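PDB 6EWH: centrosomal protein 120 from Oreochromis niloticus, which probably serves at centrioles and basal bodies in the formation of cilia, and is represented here by its second C2 domain, C2B. Local coordinates for residues A[19-24]-A[91-96]; A[29-34]-A[178-183]; A[64-69]-A[108-113]; A[124-129]-A[147-152]. The protein carries 1 engineered substitution. All coordinates share one frame; numbering follows the deposited sequence.

Contact 1 of 4, residues A[19-24]-A[91-96]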
loop_
_atom_site.group_PDB
_atom_site.type_symbol
_atom_site.label_atom_id
_atom_site.label_comp_id
_atom_site.label_asym_id
_atom_site.label_seq_id
_atom_site.Cartn_x
_atom_site.Cartn_y
_atom_site.Cartn_z
ATOM N N HIS A 19 -4.448 11.414 -12.872
ATOM C CA HIS A 19 -3.031 11.706 -13.044
ATOM C C HIS A 19 -2.617 11.351 -14.465
ATOM O O HIS A 19 -2.861 10.232 -14.923
ATOM C CB HIS A 19 -2.208 10.880 -12.050
ATOM C CG HIS A 19 -2.574 11.121 -10.618
ATOM N ND1 HIS A 19 -3.732 10.631 -10.052
ATOM C CD2 HIS A 19 -1.941 11.813 -9.642
ATOM C CE1 HIS A 19 -3.795 11.008 -8.787
ATOM N NE2 HIS A 19 -2.719 11.725 -8.513
ATOM N N GLN A 20 -1.996 12.302 -15.170
ATOM C CA GLN A 20 -1.481 12.046 -16.512
ATOM C C GLN A 20 -0.056 11.514 -16.423
ATOM O O GLN A 20 0.797 12.117 -15.763
ATOM C CB GLN A 20 -1.497 13.328 -17.348
ATOM C CG GLN A 20 -0.874 13.173 -18.746
ATOM C CD GLN A 20 -1.754 12.388 -19.707
ATOM O OE1 GLN A 20 -2.969 12.584 -19.767
ATOM N NE2 GLN A 20 -1.138 11.478 -20.460
ATOM N N VAL A 21 0.199 10.385 -17.085
ATOM C CA VAL A 21 1.530 9.792 -17.179
ATOM C C VAL A 21 1.875 9.643 -18.654
ATOM O O VAL A 21 1.219 8.888 -19.384
ATOM C CB VAL A 21 1.619 8.439 -16.452
ATOM C CG1 VAL A 21 3.033 7.863 -16.592
ATOM C CG2 VAL A 21 1.246 8.598 -14.988
ATOM N N GLY A 22 2.898 10.365 -19.094
ATOM C CA GLY A 22 3.270 10.377 -20.488
ATOM C C GLY A 22 2.633 11.546 -21.209
ATOM O O GLY A 22 1.739 12.215 -20.681
ATOM N N PRO A 23 3.088 11.819 -22.432
ATOM C CA PRO A 23 2.533 12.954 -23.184
ATOM C C PRO A 23 1.038 12.781 -23.409
ATOM O O PRO A 23 0.570 11.716 -23.824
ATOM C CB PRO A 23 3.321 12.936 -24.499
ATOM C CG PRO A 23 3.857 11.547 -24.613
ATOM C CD PRO A 23 4.087 11.065 -23.205
ATOM N N ALA A 24 0.285 13.848 -23.119
ATOM C CA ALA A 24 -1.171 13.763 -23.090
ATOM C C ALA A 24 -1.786 13.467 -24.451
ATOM O O ALA A 24 -2.918 12.974 -24.513
ATOM C CB ALA A 24 -1.766 15.046 -22.499
ATOM N N VAL A 91 -6.369 5.409 -7.396
ATOM C CA VAL A 91 -6.167 6.623 -8.177
ATOM C C VAL A 91 -6.409 6.309 -9.643
ATOM O O VAL A 91 -6.164 5.196 -10.116
ATOM C CB VAL A 91 -4.759 7.230 -7.971
ATOM C CG1 VAL A 91 -4.614 7.745 -6.542
ATOM C CG2 VAL A 91 -3.663 6.200 -8.303
ATOM N N ARG A 92 -6.884 7.312 -10.373
ATOM C CA ARG A 92 -7.089 7.185 -11.805
ATOM C C ARG A 92 -5.889 7.753 -12.548
ATOM O O ARG A 92 -5.358 8.809 -12.185
ATOM C CB ARG A 92 -8.357 7.924 -12.243
ATOM C CG ARG A 92 -9.628 7.329 -11.670
ATOM C CD ARG A 92 -10.839 8.195 -12.062
ATOM N NE ARG A 92 -11.220 7.976 -13.456
ATOM C CZ ARG A 92 -11.715 8.913 -14.256
ATOM N NH1 ARG A 92 -11.862 10.154 -13.816
ATOM N NH2 ARG A 92 -12.049 8.602 -15.500
ATOM N N ILE A 93 -5.467 7.048 -13.595
ATOM C CA ILE A 93 -4.288 7.422 -14.365
ATOM C C ILE A 93 -4.670 7.446 -15.839
ATOM O O ILE A 93 -5.276 6.494 -16.347
ATOM C CB ILE A 93 -3.120 6.449 -14.116
ATOM C CG1 ILE A 93 -2.701 6.467 -12.650
ATOM C CG2 ILE A 93 -1.922 6.812 -14.993
ATOM C CD1 ILE A 93 -1.807 5.313 -12.256
ATOM N N ARG A 94 -4.338 8.538 -16.519
ATOM C CA ARG A 94 -4.495 8.627 -17.963
ATOM C C ARG A 94 -3.109 8.447 -18.574
ATOM O O ARG A 94 -2.192 9.214 -18.268
ATOM C CB ARG A 94 -5.114 9.972 -18.343
ATOM C CG ARG A 94 -5.518 10.116 -19.818
ATOM C CD ARG A 94 -6.251 11.435 -20.017
ATOM N NE ARG A 94 -6.699 11.637 -21.394
ATOM C CZ ARG A 94 -5.942 12.148 -22.363
ATOM N NH1 ARG A 94 -4.688 12.512 -22.122
ATOM N NH2 ARG A 94 -6.448 12.298 -23.582
ATOM N N SER A 95 -2.940 7.407 -19.382
ATOM C CA SER A 95 -1.609 7.052 -19.874
ATOM C C SER A 95 -1.765 6.101 -21.053
ATOM O O SER A 95 -2.846 5.973 -21.633
ATOM C CB SER A 95 -0.775 6.419 -18.749
ATOM O OG SER A 95 0.600 6.308 -19.102
ATOM N N SER A 96 -0.670 5.444 -21.433
ATOM C CA SER A 96 -0.744 4.288 -22.308
ATOM C C SER A 96 -0.187 3.085 -21.566
ATOM O O SER A 96 0.576 3.225 -20.605
ATOM C CB SER A 96 0.032 4.508 -23.615
ATOM O OG SER A 96 1.429 4.363 -23.405
#
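His19 and Gln20 pair in parallel with Ile93 and Arg94, joining strand 18-21 to strand 87-95 in the mixed sheet of this C2 beta-sandwich. The backbone ladder runs from His19 N to Arg92 O (2.8 Å), from Arg94 N to His19 O and from Val21 N to Arg94 O.

Side chains extend this polar network. His19 ND1 also donates to Arg92 O, at 3.2 Å and within the plane of its own ring. His19 N and His19 ND1 reach that oxygen from opposite faces of the carbonyl plane; two donors thus grip Arg92 O, and the in-plane ND1 bond holds the imidazole in its rotation. Arg94 has CG anti to the backbone N (chi1 -172°) and is extended as far as NE, which carries its guanidinium to the loop after Val21. There Arg94 NH1 donates to Gln20 OE1 at 2.9 Å and to Ala24 O at 3.0 Å, both acceptors lying at the guanidinium edge. Gln20 NE2, for its part, binds Gly22 O and Cys27 O. With a leucine at Arg94, Gln20 OE1 and Ala24 O would probably lose their shared donor, and the loop at Ala24 would be less firmly tied to the strand.

On the face that carries His19 and Ile93, Val21 CG2 meets Ile93 CG2 at 3.6 Å. Ile99 and Phe103 of helix 97-105 pack on Val21, and Leu100 on Ile93. At the strand end, Ser95 OG donates to Val21 O at 2.7 Å, coming from above the carbonyl plane.

Contact 2 of 4, residues A[29-34]-A[178-183]; sequences DMFVLS and LRREEV
Met30 O is gripped twice: by Glu181 N at 2.9 Å, from above the carbonyl plane, and by a water that also bonds Arg180 NH1 and Glu182 OE1. Further along the strands, Val32 and Arg179 form an antiparallel hydrogen-bonded pair, with Val32 N to Arg179 O at 2.8 Å and Arg179 N returning to Val32 O.

The CB of Arg180 points away from strand 29-34, but its extended chain comes to lie alongside Phe31. Arg180 CG touches Phe31 CE2 at 3.6 Å, and the guanidinium, turned 30° from the ring plane, has Phe31 CE2 over one face, offset toward the guanidinium rim. Arg180 NH1 makes a salt bridge to Asp29 OD2 at 3.1 Å; OD2 lies in the guanidinium plane, while the nitrogen stands above the carboxylate plane. A second water links Asp29 OD2 to Arg180 NH2, which also pairs with Asp139. A methionine replacing Arg180 would probably leave both Asp29 and Asp139 without this positive partner.

On the other face, Arg179 has CG between the backbone N and the carbonyl carbon (chi1 62°); this turn of the chain lays the guanidinium beside Val32, with Val32 CG2 over one face. Arg179 NH1 reaches Val183 O, ending the type I turn from Arg180. Glu181 lies along Met30. Matched charges, Arg180 with Asp29 and Asp139 and Glu181 with Arg92, probably tie the end of strand 171-180 to its neighbours.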
loop_
_atom_site.group_PDB
_atom_site.type_symbol
_atom_site.label_atom_id
_atom_site.label_comp_id
_atom_site.label_asym_id
_atom_site.label_seq_id
_atom_site.Cartn_x
_atom_site.Cartn_y
_atom_site.Cartn_z
ATOM N N ASP A 29 -5.464 6.605 -22.524
ATOM C CA ASP A 29 -6.335 5.587 -21.955
ATOM C C ASP A 29 -6.400 5.722 -20.437
ATOM O O ASP A 29 -5.458 6.183 -19.795
ATOM C CB ASP A 29 -5.831 4.192 -22.319
ATOM C CG ASP A 29 -5.817 3.949 -23.819
ATOM O OD1 ASP A 29 -6.569 4.639 -24.542
ATOM O OD2 ASP A 29 -5.060 3.068 -24.274
ATOM N N MET A 30 -7.533 5.331 -19.867
ATOM C CA MET A 30 -7.732 5.421 -18.424
ATOM C C MET A 30 -7.400 4.111 -17.732
ATOM O O MET A 30 -7.788 3.034 -18.192
ATOM C CB MET A 30 -9.180 5.798 -18.119
ATOM C CG MET A 30 -9.551 7.190 -18.610
ATOM S SD MET A 30 -8.425 8.498 -18.072
ATOM C CE MET A 30 -8.409 8.243 -16.300
ATOM N N PHE A 31 -6.684 4.225 -16.610
ATOM C CA PHE A 31 -6.292 3.102 -15.770
ATOM C C PHE A 31 -6.617 3.412 -14.318
ATOM O O PHE A 31 -6.737 4.575 -13.923
ATOM C CB PHE A 31 -4.773 2.858 -15.875
ATOM C CG PHE A 31 -4.317 2.499 -17.263
ATOM C CD1 PHE A 31 -4.034 3.493 -18.201
ATOM C CD2 PHE A 31 -4.189 1.173 -17.645
ATOM C CE1 PHE A 31 -3.612 3.154 -19.490
ATOM C CE2 PHE A 31 -3.784 0.838 -18.932
ATOM C CZ PHE A 31 -3.492 1.825 -19.842
ATOM N N VAL A 32 -6.730 2.359 -13.512
ATOM C CA VAL A 32 -6.926 2.481 -12.070
ATOM C C VAL A 32 -5.808 1.713 -11.371
ATOM O O VAL A 32 -5.574 0.536 -11.672
ATOM C CB VAL A 32 -8.308 1.963 -11.627
ATOM C CG1 VAL A 32 -8.477 2.135 -10.119
ATOM C CG2 VAL A 32 -9.403 2.706 -12.375
ATOM N N LEU A 33 -5.118 2.383 -10.455
ATOM C CA LEU A 33 -4.099 1.771 -9.608
ATOM C C LEU A 33 -4.634 1.779 -8.180
ATOM O O LEU A 33 -5.015 2.838 -7.666
ATOM C CB LEU A 33 -2.819 2.589 -9.700
ATOM C CG LEU A 33 -1.692 2.133 -8.777
ATOM C CD1 LEU A 33 -1.194 0.730 -9.155
ATOM C CD2 LEU A 33 -0.538 3.129 -8.870
ATOM N N SER A 34 -4.683 0.607 -7.540
ATOM C CA SER A 34 -5.334 0.500 -6.244
ATOM C C SER A 34 -4.475 -0.268 -5.256
ATOM O O SER A 34 -3.681 -1.145 -5.620
ATOM C CB SER A 34 -6.706 -0.184 -6.328
ATOM O OG SER A 34 -6.579 -1.514 -6.774
ATOM N N LEU A 178 -3.369 -3.123 -10.845
ATOM C CA LEU A 178 -3.438 -2.192 -11.964
ATOM C C LEU A 178 -4.405 -2.755 -12.993
ATOM O O LEU A 178 -4.344 -3.942 -13.317
ATOM C CB LEU A 178 -2.053 -2.017 -12.586
ATOM C CG LEU A 178 -1.986 -1.099 -13.808
ATOM C CD1 LEU A 178 -2.293 0.352 -13.432
ATOM C CD2 LEU A 178 -0.646 -1.200 -14.501
ATOM N N ARG A 179 -5.307 -1.912 -13.501
ATOM C CA ARG A 179 -6.213 -2.373 -14.545
ATOM C C ARG A 179 -6.597 -1.203 -15.435
ATOM O O ARG A 179 -6.575 -0.047 -15.007
ATOM C CB ARG A 179 -7.477 -3.006 -13.945
ATOM C CG ARG A 179 -8.301 -2.051 -13.107
ATOM C CD ARG A 179 -9.449 -2.766 -12.419
ATOM N NE ARG A 179 -10.233 -1.837 -11.608
ATOM C CZ ARG A 179 -11.149 -1.008 -12.090
ATOM N NH1 ARG A 179 -11.415 -0.976 -13.389
ATOM N NH2 ARG A 179 -11.802 -0.196 -11.266
ATOM N N ARG A 180 -6.964 -1.516 -16.672
ATOM C CA ARG A 180 -7.672 -0.536 -17.480
ATOM C C ARG A 180 -8.991 -0.217 -16.802
ATOM O O ARG A 180 -9.620 -1.084 -16.188
ATOM C CB ARG A 180 -7.941 -1.087 -18.880
ATOM C CG ARG A 180 -6.723 -1.108 -19.779
ATOM C CD ARG A 180 -7.144 -1.476 -21.201
ATOM N NE ARG A 180 -6.056 -1.517 -22.178
ATOM C CZ ARG A 180 -5.532 -0.445 -22.770
ATOM N NH1 ARG A 180 -5.978 0.767 -22.476
ATOM N NH2 ARG A 180 -4.557 -0.588 -23.664
ATOM N N GLU A 181 -9.396 1.044 -16.886
ATOM C CA GLU A 181 -10.585 1.463 -16.163
ATOM C C GLU A 181 -11.818 0.697 -16.621
ATOM O O GLU A 181 -12.701 0.397 -15.805
ATOM C CB GLU A 181 -10.785 2.965 -16.332
ATOM C CG GLU A 181 -11.930 3.505 -15.503
ATOM C CD GLU A 181 -11.816 4.989 -15.313
ATOM O OE1 GLU A 181 -12.021 5.728 -16.300
ATOM O OE2 GLU A 181 -11.509 5.410 -14.179
ATOM N N GLU A 182 -11.878 0.344 -17.904
ATOM C CA GLU A 182 -13.009 -0.397 -18.445
ATOM C C GLU A 182 -12.917 -1.907 -18.224
ATOM O O GLU A 182 -13.849 -2.626 -18.599
ATOM C CB GLU A 182 -13.191 -0.074 -19.931
ATOM C CG GLU A 182 -12.148 -0.690 -20.855
ATOM C CD GLU A 182 -10.900 0.160 -21.010
ATOM O OE1 GLU A 182 -10.671 1.063 -20.175
ATOM O OE2 GLU A 182 -10.149 -0.072 -21.984
ATOM N N VAL A 183 -11.837 -2.404 -17.625
ATOM C CA VAL A 183 -11.678 -3.823 -17.332
ATOM C C VAL A 183 -12.015 -4.024 -15.863
ATOM O O VAL A 183 -11.298 -3.540 -14.982
ATOM C CB VAL A 183 -10.265 -4.319 -17.665
ATOM C CG1 VAL A 183 -10.068 -5.748 -17.177
ATOM C CG2 VAL A 183 -10.028 -4.232 -19.159
HETATM O O HOH W 1 -2.876 1.968 -23.983
HETATM O O HOH W 2 -7.977 1.855 -20.735
#

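Contact 3 of 4, residues A[64-69]-A[108-113]; sequences YSLLGN and PSLQIH
Strands 64-66 and 110-113 run antiparallel at 148° but stand apart, their axes no nearer than 6.0 Å, and no direct hydrogen bond joins these two segments, although His113 bonds the backbone of Tyr63 next to the gap. Two waters fill the place of the missing bonds opposite Ser65 and Gln111. One accepts from Ser65 N and donates to Gln111 O at 2.6 Å; the other donates to Ser65 O at 2.8 Å and accepts from Gln111 N.

The side chains close the gap on the inner face. Tyr64 has CG between its backbone N and carbonyl carbon (chi1 53°), and the ring stands side by side with Ile112, the two pointing the same way. Tyr64 CB meets Ile112 CG1 at 3.9 Å, while the CD1 side of the ring rests near the same isoleucine. Leu110 CD1 comes obliquely to Tyr64 CD2; Leu110 has two conformers, so this touch is less certain.

In the type I' turn from Leu66 to Asn69, Leu66 O accepts from both Asn69 N and, at 2.9 Å, Asn69 ND2. The inward residues reach across the sandwich to the other sheet: Tyr64 packs on Ala89 and Val35, Leu66 on Leu33 and Val91. Within its own sheet, Ile112 abuts Val126 of strand 119-126.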
loop_
_atom_site.group_PDB
_atom_site.type_symbol
_atom_site.label_atom_id
_atom_site.label_comp_id
_atom_site.label_asym_id
_atom_site.label_seq_id
_atom_site.Cartn_x
_atom_site.Cartn_y
_atom_site.Cartn_z
ATOM N N TYR A 64 -0.061 5.574 3.759
ATOM C CA TYR A 64 0.903 5.466 2.676
ATOM C C TYR A 64 0.684 6.591 1.688
ATOM O O TYR A 64 -0.385 7.205 1.641
ATOM C CB TYR A 64 0.849 4.111 1.970
ATOM C CG TYR A 64 -0.518 3.697 1.489
ATOM C CD1 TYR A 64 -1.370 2.992 2.325
ATOM C CD2 TYR A 64 -0.939 3.974 0.191
ATOM C CE1 TYR A 64 -2.634 2.592 1.884
ATOM C CE2 TYR A 64 -2.171 3.569 -0.254
ATOM C CZ TYR A 64 -3.017 2.884 0.584
ATOM O OH TYR A 64 -4.260 2.490 0.148
ATOM N N SER A 65 1.725 6.857 0.905
ATOM C CA SER A 65 1.676 7.825 -0.175
ATOM C C SER A 65 1.561 7.061 -1.490
ATOM O O SER A 65 2.438 6.258 -1.817
ATOM C CB SER A 65 2.954 8.662 -0.159
ATOM O OG SER A 65 2.924 9.629 -1.185
ATOM N N LEU A 66 0.479 7.301 -2.230
ATOM C CA LEU A 66 0.243 6.639 -3.510
ATOM C C LEU A 66 0.309 7.706 -4.594
ATOM O O LEU A 66 -0.581 8.556 -4.686
ATOM C CB LEU A 66 -1.106 5.916 -3.515
ATOM C CG LEU A 66 -1.469 5.171 -4.811
ATOM C CD1 LEU A 66 -0.496 4.054 -5.113
ATOM C CD2 LEU A 66 -2.872 4.621 -4.720
ATOM N N LEU A 67 1.377 7.667 -5.385
ATOM C CA LEU A 67 1.652 8.676 -6.411
ATOM C C LEU A 67 1.489 10.101 -5.874
ATOM O O LEU A 67 0.845 10.958 -6.483
ATOM C CB LEU A 67 0.822 8.447 -7.675
ATOM C CG LEU A 67 1.018 7.105 -8.380
ATOM C CD1 LEU A 67 0.267 7.086 -9.701
ATOM C CD2 LEU A 67 2.482 6.791 -8.585
ATOM N N GLY A 68 2.061 10.347 -4.698
ATOM C CA GLY A 68 2.002 11.672 -4.113
ATOM C C GLY A 68 0.724 12.012 -3.378
ATOM O O GLY A 68 0.570 13.151 -2.923
ATOM N N ASN A 69 -0.197 11.067 -3.239
ATOM C CA ASN A 69 -1.428 11.286 -2.490
ATOM C C ASN A 69 -1.305 10.655 -1.110
ATOM O O ASN A 69 -1.033 9.457 -1.001
ATOM C CB ASN A 69 -2.605 10.644 -3.221
ATOM C CG ASN A 69 -2.876 11.294 -4.554
ATOM O OD1 ASN A 69 -3.508 12.344 -4.614
ATOM N ND2 ASN A 69 -2.375 10.690 -5.628
ATOM N N PRO A 108 9.842 3.759 -6.779
ATOM C CA PRO A 108 10.277 3.143 -5.524
ATOM C C PRO A 108 9.104 2.419 -4.889
ATOM O O PRO A 108 7.940 2.654 -5.220
ATOM C CB PRO A 108 10.696 4.343 -4.672
ATOM C CG PRO A 108 9.846 5.452 -5.176
ATOM C CD PRO A 108 9.702 5.220 -6.655
ATOM N N SER A 109 9.424 1.510 -3.978
ATOM C CA SER A 109 8.365 0.745 -3.339
ATOM C C SER A 109 7.421 1.647 -2.553
ATOM O O SER A 109 7.792 2.713 -2.050
ATOM C CB SER A 109 8.948 -0.332 -2.420
ATOM O OG SER A 109 9.463 -1.415 -3.178
ATOM N N LEU A 110 6.170 1.218 -2.498
ATOM C CA LEU A 110 5.205 1.834 -1.609
ATOM C C LEU A 110 5.582 1.470 -0.176
ATOM O O LEU A 110 5.883 0.312 0.115
ATOM C CB LEU A 110 3.834 1.264 -1.960
ATOM C CG LEU A 110 2.564 1.764 -1.300
ATOM C CD1 LEU A 110 2.270 3.155 -1.791
ATOM C CD2 LEU A 110 1.445 0.818 -1.676
ATOM N N GLN A 111 5.596 2.461 0.713
ATOM C CA GLN A 111 5.884 2.227 2.123
ATOM C C GLN A 111 4.603 2.417 2.922
ATOM O O GLN A 111 4.102 3.534 3.072
ATOM C CB GLN A 111 7.011 3.121 2.632
ATOM C CG GLN A 111 8.393 2.571 2.314
ATOM C CD GLN A 111 9.511 3.426 2.878
ATOM O OE1 GLN A 111 9.417 4.653 2.905
ATOM N NE2 GLN A 111 10.576 2.779 3.336
ATOM N N ILE A 112 4.068 1.317 3.438
ATOM C CA ILE A 112 2.829 1.367 4.214
ATOM C C ILE A 112 3.199 1.332 5.687
ATOM O O ILE A 112 3.894 0.415 6.135
ATOM C CB ILE A 112 1.886 0.217 3.847
ATOM C CG1 ILE A 112 1.520 0.298 2.359
ATOM C CG2 ILE A 112 0.650 0.256 4.749
ATOM C CD1 ILE A 112 0.724 -0.892 1.876
ATOM N N HIS A 113 2.732 2.323 6.438
ATOM C CA HIS A 113 3.076 2.487 7.843
ATOM C C HIS A 113 1.880 2.134 8.709
ATOM O O HIS A 113 0.753 2.546 8.421
ATOM C CB HIS A 113 3.443 3.943 8.133
ATOM C CG HIS A 113 4.759 4.359 7.560
ATOM N ND1 HIS A 113 5.883 4.536 8.338
ATOM C CD2 HIS A 113 5.137 4.617 6.286
ATOM C CE1 HIS A 113 6.895 4.893 7.567
ATOM N NE2 HIS A 113 6.470 4.944 6.317
HETATM O O HOH W 3 4.370 5.848 1.867
HETATM O O HOH W 4 4.643 5.050 -0.579
#

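Contact 4 of 4, residues A[124-129]-A[147-152]; sequences TDVSLS and SAFILQ. Engineered in segment 147-152: Ser147 (natural residue Gly).
Strands 124-126 and 147-150 run roughly antiparallel, at 142°, with their axes 6.6 Å apart at closest; the backbones converge at Thr124 and Leu151, whose CA atoms are 4.7 Å apart. No backbone hydrogen bond links them, and the polar tie is made by a side chain. Thr124 holds OG1 anti to its main-chain nitrogen (chi1 -169°), which brings the hydroxyl to Ile150 O at 2.7 Å. It donates from well above the carbonyl plane. The methyl CG2 of Thr124 faces Phe149 CB and Leu151 CD2.

Each strand is the edge of a different sheet of the C2 beta-sandwich, so the contact closes one side of the sandwich. Phe149 lies across this seam. Val126 CG2 sits 4.0 Å from the centroid of the Phe149 ring, almost exactly on the ring normal, in a CH-pi contact, and Val126 CG1 reaches Phe149 CZ. Asp125 O approaches Phe149 CD1 obliquely at 3.6 Å. Val174 and Val176, in strand 171-180, back Phe149 and Val126 respectively.

The engineered Ser147, a glycine in the natural protein, bonds through its backbone to Val174. Past the other strand, Ser127 is the N-cap of helix 128-133, its OG accepting from Ala130 N.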
loop_
_atom_site.group_PDB
_atom_site.type_symbol
_atom_site.label_atom_id
_atom_site.label_comp_id
_atom_site.label_asym_id
_atom_site.label_seq_id
_atom_site.Cartn_x
_atom_site.Cartn_y
_atom_site.Cartn_z
ATOM N N THR A 124 6.212 -1.384 5.928
ATOM C CA THR A 124 6.580 -2.476 5.046
ATOM C C THR A 124 6.672 -1.940 3.625
ATOM O O THR A 124 5.986 -0.982 3.262
ATOM C CB THR A 124 5.602 -3.662 5.169
ATOM O OG1 THR A 124 6.144 -4.803 4.494
ATOM C CG2 THR A 124 4.241 -3.320 4.567
ATOM N N ASP A 125 7.552 -2.552 2.840
ATOM C CA ASP A 125 7.801 -2.159 1.460
ATOM C C ASP A 125 6.961 -3.021 0.534
ATOM O O ASP A 125 7.053 -4.254 0.577
ATOM C CB ASP A 125 9.269 -2.420 1.106
ATOM C CG ASP A 125 10.182 -1.299 1.517
ATOM O OD1 ASP A 125 9.905 -0.647 2.540
ATOM O OD2 ASP A 125 11.181 -1.067 0.804
ATOM N N VAL A 126 6.181 -2.376 -0.331
ATOM C CA VAL A 126 5.351 -3.069 -1.309
ATOM C C VAL A 126 5.799 -2.631 -2.696
ATOM O O VAL A 126 5.685 -1.452 -3.051
ATOM C CB VAL A 126 3.861 -2.784 -1.090
ATOM C CG1 VAL A 126 3.043 -3.528 -2.112
ATOM C CG2 VAL A 126 3.459 -3.198 0.326
ATOM N N SER A 127 6.312 -3.569 -3.476
ATOM C CA SER A 127 6.945 -3.216 -4.739
ATOM C C SER A 127 5.890 -2.855 -5.774
ATOM O O SER A 127 4.977 -3.642 -6.039
ATOM C CB SER A 127 7.774 -4.390 -5.238
ATOM O OG SER A 127 8.352 -4.094 -6.497
ATOM N N LEU A 128 6.020 -1.670 -6.367
ATOM C CA LEU A 128 5.223 -1.377 -7.549
ATOM C C LEU A 128 5.858 -1.952 -8.803
ATOM O O LEU A 128 5.138 -2.297 -9.746
ATOM C CB LEU A 128 5.015 0.128 -7.710
ATOM C CG LEU A 128 4.217 0.806 -6.596
ATOM C CD1 LEU A 128 4.174 2.295 -6.827
ATOM C CD2 LEU A 128 2.812 0.233 -6.515
ATOM N N SER A 129 7.190 -2.051 -8.841
ATOM C CA SER A 129 7.835 -2.657 -10.001
ATOM C C SER A 129 7.449 -4.121 -10.149
ATOM O O SER A 129 7.344 -4.624 -11.275
ATOM C CB SER A 129 9.356 -2.495 -9.921
ATOM O OG SER A 129 9.890 -3.184 -8.807
ATOM N N SER A 147 0.049 -10.261 -1.187
ATOM C CA SER A 147 0.969 -11.000 -0.338
ATOM C C SER A 147 0.780 -10.583 1.109
ATOM O O SER A 147 0.096 -9.606 1.423
ATOM C CB SER A 147 2.422 -10.796 -0.784
ATOM O OG SER A 147 3.271 -11.755 -0.178
ATOM N N ALA A 148 1.415 -11.344 1.989
ATOM C CA ALA A 148 1.507 -11.015 3.401
ATOM C C ALA A 148 2.870 -10.364 3.601
ATOM O O ALA A 148 3.910 -11.021 3.475
ATOM C CB ALA A 148 1.367 -12.286 4.235
ATOM N N PHE A 149 2.866 -9.074 3.890
ATOM C CA PHE A 149 4.087 -8.299 4.012
ATOM C C PHE A 149 4.442 -8.108 5.481
ATOM O O PHE A 149 3.560 -7.942 6.328
ATOM C CB PHE A 149 3.876 -6.949 3.326
ATOM C CG PHE A 149 3.735 -7.052 1.829
ATOM C CD1 PHE A 149 4.859 -7.063 1.019
ATOM C CD2 PHE A 149 2.486 -7.154 1.230
ATOM C CE1 PHE A 149 4.744 -7.158 -0.363
ATOM C CE2 PHE A 149 2.364 -7.254 -0.157
ATOM C CZ PHE A 149 3.490 -7.257 -0.952
ATOM N N ILE A 150 5.741 -8.164 5.796
ATOM C CA ILE A 150 6.203 -8.042 7.173
ATOM C C ILE A 150 6.429 -6.578 7.527
ATOM O O ILE A 150 7.137 -5.857 6.815
ATOM C CB ILE A 150 7.486 -8.855 7.391
ATOM C CG1 ILE A 150 7.276 -10.282 6.911
ATOM C CG2 ILE A 150 7.891 -8.796 8.857
ATOM C CD1 ILE A 150 6.258 -11.037 7.711
ATOM N N LEU A 151 5.852 -6.144 8.646
ATOM C CA LEU A 151 6.065 -4.798 9.155
ATOM C C LEU A 151 7.330 -4.769 10.009
ATOM O O LEU A 151 7.502 -5.606 10.900
ATOM C CB LEU A 151 4.863 -4.335 9.977
ATOM C CG LEU A 151 3.615 -4.008 9.139
ATOM C CD1 LEU A 151 2.357 -4.055 10.031
ATOM C CD2 LEU A 151 3.745 -2.649 8.471
ATOM N N GLN A 152 8.203 -3.799 9.738
ATOM C CA GLN A 152 9.464 -3.647 10.455
ATOM C C GLN A 152 9.408 -2.408 11.328
ATOM O O GLN A 152 9.087 -1.321 10.827
ATOM C CB GLN A 152 10.631 -3.505 9.457
ATOM C CG GLN A 152 10.883 -4.735 8.601
ATOM C CD GLN A 152 11.410 -5.902 9.407
ATOM O OE1 GLN A 152 11.828 -5.738 10.548
ATOM N NE2 GLN A 152 11.391 -7.091 8.817
#

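In the fold
From the N terminus, strand 18-21 opens contact 1, which closes only at strand 87-95. Before it does, strand 29-41 opens contact 2 and strand 60-66 opens contact 3, so contact 1 crosses both. Contact 3 closes at strand 110-116, and contact 4 follows in series, joining 124-129 to 147-152. Contact 2 closes last, at strand 171-180, and its long loop encloses contacts 3 and 4. Contacts 1 and 2 build successive parts of the mixed sheet and are linked by the Arg92-Glu181 salt bridge. Contact 3 belongs to the antiparallel sheet, whose edge contact 4 joins to the mixed sheet; Leu33 packing on Leu66 bridges contacts 2 and 3 across the interior.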